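Side-chain contacts in Wss1p (Saccharomyces cerevisiae FostersO, PDB 5XBN), which acts as a zinc-dependent, DNA-directed metalloendopeptidase that cleaves DNA-binding proteins and helps repair toxic DNA-protein cross-links: residues A[34-38]-A[39-43]; A[138-141]-A[142-146]. All blocks are in the same frame, centred on the assembly; numbering follows the deposited sequence.

Contact 1. Residues A[34-38]-A[39-43]; sequences VLQSK and PNKED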
# COMPACT_ATOMS: atom_id res chain seq x y z
N VAL A 34 -10.47 1.86 6.33
CA VAL A 34 -11.08 1.63 5.02
C VAL A 34 -12.39 2.40 4.92
O VAL A 34 -12.89 2.91 5.92
CB VAL A 34 -11.33 0.13 4.75
CG1 VAL A 34 -10.00 -0.64 4.76
CG2 VAL A 34 -12.31 -0.47 5.74
N LEU A 35 -12.93 2.48 3.71
CA LEU A 35 -14.18 3.19 3.46
C LEU A 35 -15.35 2.43 4.04
O LEU A 35 -15.68 1.33 3.60
CB LEU A 35 -14.37 3.41 1.96
CG LEU A 35 -13.35 4.36 1.32
CD1 LEU A 35 -13.43 4.28 -0.19
CD2 LEU A 35 -13.57 5.78 1.79
N GLN A 36 -15.98 3.02 5.05
CA GLN A 36 -16.98 2.32 5.86
C GLN A 36 -18.32 2.13 5.15
O GLN A 36 -19.13 1.28 5.56
CB GLN A 36 -17.20 3.09 7.16
CG GLN A 36 -16.04 3.03 8.11
CD GLN A 36 -15.68 1.62 8.45
OE1 GLN A 36 -16.50 0.88 9.00
NE2 GLN A 36 -14.47 1.22 8.11
N SER A 37 -18.57 2.89 4.10
CA SER A 37 -19.88 2.82 3.45
C SER A 37 -19.86 1.91 2.22
O SER A 37 -20.89 1.71 1.58
CB SER A 37 -20.35 4.23 3.06
OG SER A 37 -19.37 4.90 2.28
N LYS A 38 -18.70 1.34 1.90
CA LYS A 38 -18.56 0.45 0.75
C LYS A 38 -18.94 -0.98 1.10
O LYS A 38 -18.80 -1.41 2.25
CB LYS A 38 -17.13 0.50 0.21
CG LYS A 38 -16.70 1.84 -0.34
CD LYS A 38 -17.52 2.26 -1.54
CE LYS A 38 -17.19 3.68 -1.95
NZ LYS A 38 -18.04 4.13 -3.08
N PRO A 39 -19.40 -1.75 0.10
CA PRO A 39 -19.77 -3.15 0.33
C PRO A 39 -18.57 -4.00 0.74
O PRO A 39 -17.47 -3.78 0.22
CB PRO A 39 -20.31 -3.60 -1.02
CG PRO A 39 -19.72 -2.66 -2.01
CD PRO A 39 -19.61 -1.35 -1.30
N ASN A 40 -18.80 -4.94 1.65
CA ASN A 40 -17.77 -5.87 2.10
C ASN A 40 -16.57 -5.15 2.71
O ASN A 40 -15.43 -5.50 2.43
CB ASN A 40 -17.29 -6.76 0.95
CG ASN A 40 -18.42 -7.56 0.32
OD1 ASN A 40 -18.77 -7.35 -0.84
ND2 ASN A 40 -18.99 -8.48 1.09
N LYS A 41 -16.84 -4.16 3.55
CA LYS A 41 -15.78 -3.37 4.18
C LYS A 41 -14.96 -4.20 5.15
O LYS A 41 -13.81 -3.87 5.45
CB LYS A 41 -16.36 -2.16 4.91
CG LYS A 41 -17.09 -2.49 6.20
CD LYS A 41 -17.72 -1.25 6.80
CE LYS A 41 -18.33 -1.52 8.16
NZ LYS A 41 -18.91 -0.27 8.74
N GLU A 42 -15.54 -5.28 5.65
CA GLU A 42 -14.81 -6.20 6.51
C GLU A 42 -13.70 -6.86 5.70
O GLU A 42 -12.57 -6.97 6.17
CB GLU A 42 -15.74 -7.27 7.10
CG GLU A 42 -16.87 -6.73 7.97
CD GLU A 42 -18.07 -6.21 7.18
OE1 GLU A 42 -18.15 -6.45 5.95
OE2 GLU A 42 -18.94 -5.56 7.79
N ASP A 43 -14.03 -7.29 4.48
CA ASP A 43 -13.05 -7.84 3.55
C ASP A 43 -11.98 -6.81 3.24
O ASP A 43 -10.80 -7.14 3.19
CB ASP A 43 -13.71 -8.28 2.24
CG ASP A 43 -14.45 -9.59 2.37
OD1 ASP A 43 -14.30 -10.24 3.43
OD2 ASP A 43 -15.15 -9.98 1.41

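Contact 2. Residues A[138-141]-A[142-146]; sequences GRQW and VIEQR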
# COMPACT_ATOMS: atom_id res chain seq x y z
N GLY A 138 11.61 -5.82 -6.33
CA GLY A 138 12.45 -7.00 -6.34
C GLY A 138 12.61 -7.62 -4.96
O GLY A 138 12.46 -8.83 -4.77
N ARG A 139 12.89 -6.76 -3.99
CA ARG A 139 13.15 -7.22 -2.64
C ARG A 139 11.88 -7.75 -1.98
O ARG A 139 11.93 -8.75 -1.27
CB ARG A 139 13.75 -6.08 -1.82
CG ARG A 139 14.01 -6.42 -0.39
CD ARG A 139 14.91 -7.62 -0.25
NE ARG A 139 15.21 -7.84 1.16
CZ ARG A 139 15.65 -8.98 1.66
NH1 ARG A 139 15.87 -10.01 0.86
NH2 ARG A 139 15.87 -9.08 2.96
N GLN A 140 10.75 -7.09 -2.24
CA GLN A 140 9.50 -7.51 -1.61
C GLN A 140 9.15 -8.94 -2.02
O GLN A 140 8.66 -9.73 -1.20
CB GLN A 140 8.35 -6.57 -1.97
CG GLN A 140 7.00 -7.01 -1.41
CD GLN A 140 6.95 -7.02 0.12
OE1 GLN A 140 7.76 -6.37 0.79
NE2 GLN A 140 6.00 -7.77 0.68
N TRP A 141 9.42 -9.29 -3.27
CA TRP A 141 9.14 -10.66 -3.72
C TRP A 141 9.94 -11.67 -2.92
O TRP A 141 9.39 -12.69 -2.48
CB TRP A 141 9.47 -10.85 -5.20
CG TRP A 141 9.44 -12.32 -5.61
CD1 TRP A 141 10.50 -13.18 -5.64
CD2 TRP A 141 8.29 -13.07 -6.00
NE1 TRP A 141 10.08 -14.43 -6.05
CE2 TRP A 141 8.73 -14.39 -6.27
CE3 TRP A 141 6.94 -12.76 -6.16
CZ2 TRP A 141 7.86 -15.39 -6.69
CZ3 TRP A 141 6.07 -13.76 -6.58
CH2 TRP A 141 6.54 -15.06 -6.84
N VAL A 142 11.23 -11.40 -2.74
CA VAL A 142 12.11 -12.32 -2.02
C VAL A 142 11.68 -12.44 -0.58
O VAL A 142 11.69 -13.53 -0.00
CB VAL A 142 13.59 -11.87 -2.07
CG1 VAL A 142 14.47 -12.76 -1.19
CG2 VAL A 142 14.11 -11.84 -3.51
N ILE A 143 11.31 -11.31 0.02
CA ILE A 143 10.80 -11.33 1.39
C ILE A 143 9.59 -12.24 1.54
O ILE A 143 9.49 -13.01 2.50
CB ILE A 143 10.43 -9.90 1.85
CG1 ILE A 143 11.70 -9.08 2.07
CG2 ILE A 143 9.59 -9.96 3.12
CD1 ILE A 143 11.46 -7.56 2.27
N GLU A 144 8.67 -12.16 0.59
CA GLU A 144 7.45 -12.97 0.65
C GLU A 144 7.77 -14.43 0.41
O GLU A 144 7.25 -15.31 1.11
CB GLU A 144 6.42 -12.48 -0.37
CG GLU A 144 5.85 -11.09 -0.03
CD GLU A 144 4.77 -10.65 -1.02
OE1 GLU A 144 4.24 -11.53 -1.74
OE2 GLU A 144 4.46 -9.44 -1.08
N GLN A 145 8.64 -14.69 -0.56
CA GLN A 145 9.01 -16.07 -0.90
C GLN A 145 9.59 -16.79 0.31
O GLN A 145 9.34 -17.98 0.52
CB GLN A 145 10.02 -16.06 -2.05
CG GLN A 145 9.83 -17.14 -3.07
CD GLN A 145 10.98 -17.17 -4.06
OE1 GLN A 145 12.08 -16.70 -3.76
NE2 GLN A 145 10.72 -17.69 -5.25
N ARG A 146 10.37 -16.06 1.09
CA ARG A 146 11.03 -16.62 2.27
C ARG A 146 10.21 -16.45 3.54
O ARG A 146 10.63 -16.87 4.62
CB ARG A 146 12.41 -16.00 2.44
CG ARG A 146 13.26 -16.13 1.18
CD ARG A 146 14.73 -15.91 1.47
NE ARG A 146 15.50 -15.87 0.24
CZ ARG A 146 16.82 -15.87 0.19
NH1 ARG A 146 17.53 -15.92 1.31
NH2 ARG A 146 17.44 -15.82 -0.99

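Contact 1. Residues A[34-38]-A[39-43]
The link between strand 29-33 and helix 41-54, a surface loop containing a type I beta turn from Leu35 to Lys38, is drawn against the first turn of that helix chiefly by Gln36 and Lys41. Lys41 NZ donates a hydrogen bond to Gln36 OE1 at 2.7 Å. The C=O...donor angle is 144°. The nitrogen is tilted 31° from the carbonyl plane, so the bond meets the amide oxygen from a slant. The lysine chain runs roughly perpendicular to that of Gln36. Lys41 gets there because its CG sits between the backbone N and the carbonyl carbon (chi1 73°) and the chain then runs extended, which lays its methylenes across the turn: CD is 3.2 Å from the backbone O of Gln36, and CB rests 3.8 Å from Leu35 O. Gln36 bends at its second torsion, folding its amide back along the chain, where NE2 donates to Val34 O at 3.2 Å from above the carbonyl plane. Both ends of one amide are therefore engaged, which helps fix its rotation. Nearer the backbone, Val34 CG2 touches Lys41 O at 3.7 Å, and the same valine packs on Leu45 and Ile48 farther along the helix. Lys38 runs alongside the Pro39 ring; Lys38 CB lies 3.4 Å from Pro39 CD, a closeness set by the peptide link between them. Lys38 NZ turns off to a salt bridge with Glu100, and Pro39 O accepts a hydrogen bond from Arg95 NH1. Since a charged ammonium meets a neutral amide oxygen across this turn, the link is an ion-dipole hydrogen bond at the protein surface, and the amide dipole probably helps stabilise the ammonium without neutralising its charge.

Contact 2. Residues A[138-141]-A[142-146]
Backbone bonds form the frame on which the side chains of 138-141 and 142-146 meet. Ile143 N donates to Arg139 O at 2.9 Å, Glu144 N to Gln140 O at 3.0 Å and Gln145 N to Trp141 O at 2.9 Å, three successive i to i+4 links. Among polar side chains, Gln140 and Glu144 are joined one turn apart: Gln140 NE2 donates to Glu144 OE2 at 2.9 Å, nearly straight at 169°. Glu144 OE2 accepts through its anti lone pair and sits near the amide plane of Gln140, while the carboxylate as a whole is turned 72° from that plane. Gln140 CG is anti to the backbone N and the chain bends at chi2, which swings the amide along the helix toward the extended glutamate. The same NE2 also donates to Lys54 O, so this nitrogen of a buried residue serves two acceptors; Glu144 OE1 has a weak, long ion pair with Lys54 NZ.

Apolar and flat-group contacts occupy the flanks. Ile143 CG1 lies over one face of the Arg139 guanidinium, 3.8 Å from NE and offset toward the rim, while Val142 CG1 approaches NH1 obliquely at 3.7 Å. Arg139 directs NH2 to a salt bridge with Glu61, and Tyr57 of helix 56-62 touches both Arg139 and Ile143. On an exposed flank, the Trp141 indole and the Gln145 amide cross with their planes 60° apart; Trp141 NE1 and Gln145 NE2 are 3.4 Å from each other, but both are donors, so this is van der Waals contact.

The i to i+4 spacing is that of an alpha-helix, and the contrast between the flank on helix 56-62 and the exposed Trp141-Gln145 flank makes these last turns of helix 127-145 amphipathic.

How the contacts relate
Contact 1 and contact 2 lie on opposite sides of the chain's centre, their own centres 29 Å apart and their nearest atoms about 16 Å apart, so neither touches the other. Contact 1 is a surface contact with no buried residue among those that touch; contact 2 is partly buried, with Gln140 and Ile143 inside. Residues 34-43 carry the chain from an edge strand into helix 41-54, whereas 138-146 belong almost wholly to one helix. Helix 41-54 begins within contact 1 and reaches contact 2 through Lys54 at its other end. In contact 1 the only hydrogen bond between the segments joins side chains over a type I turn; contact 2 adds a side-chain bond and apolar packing to helical backbone bonds.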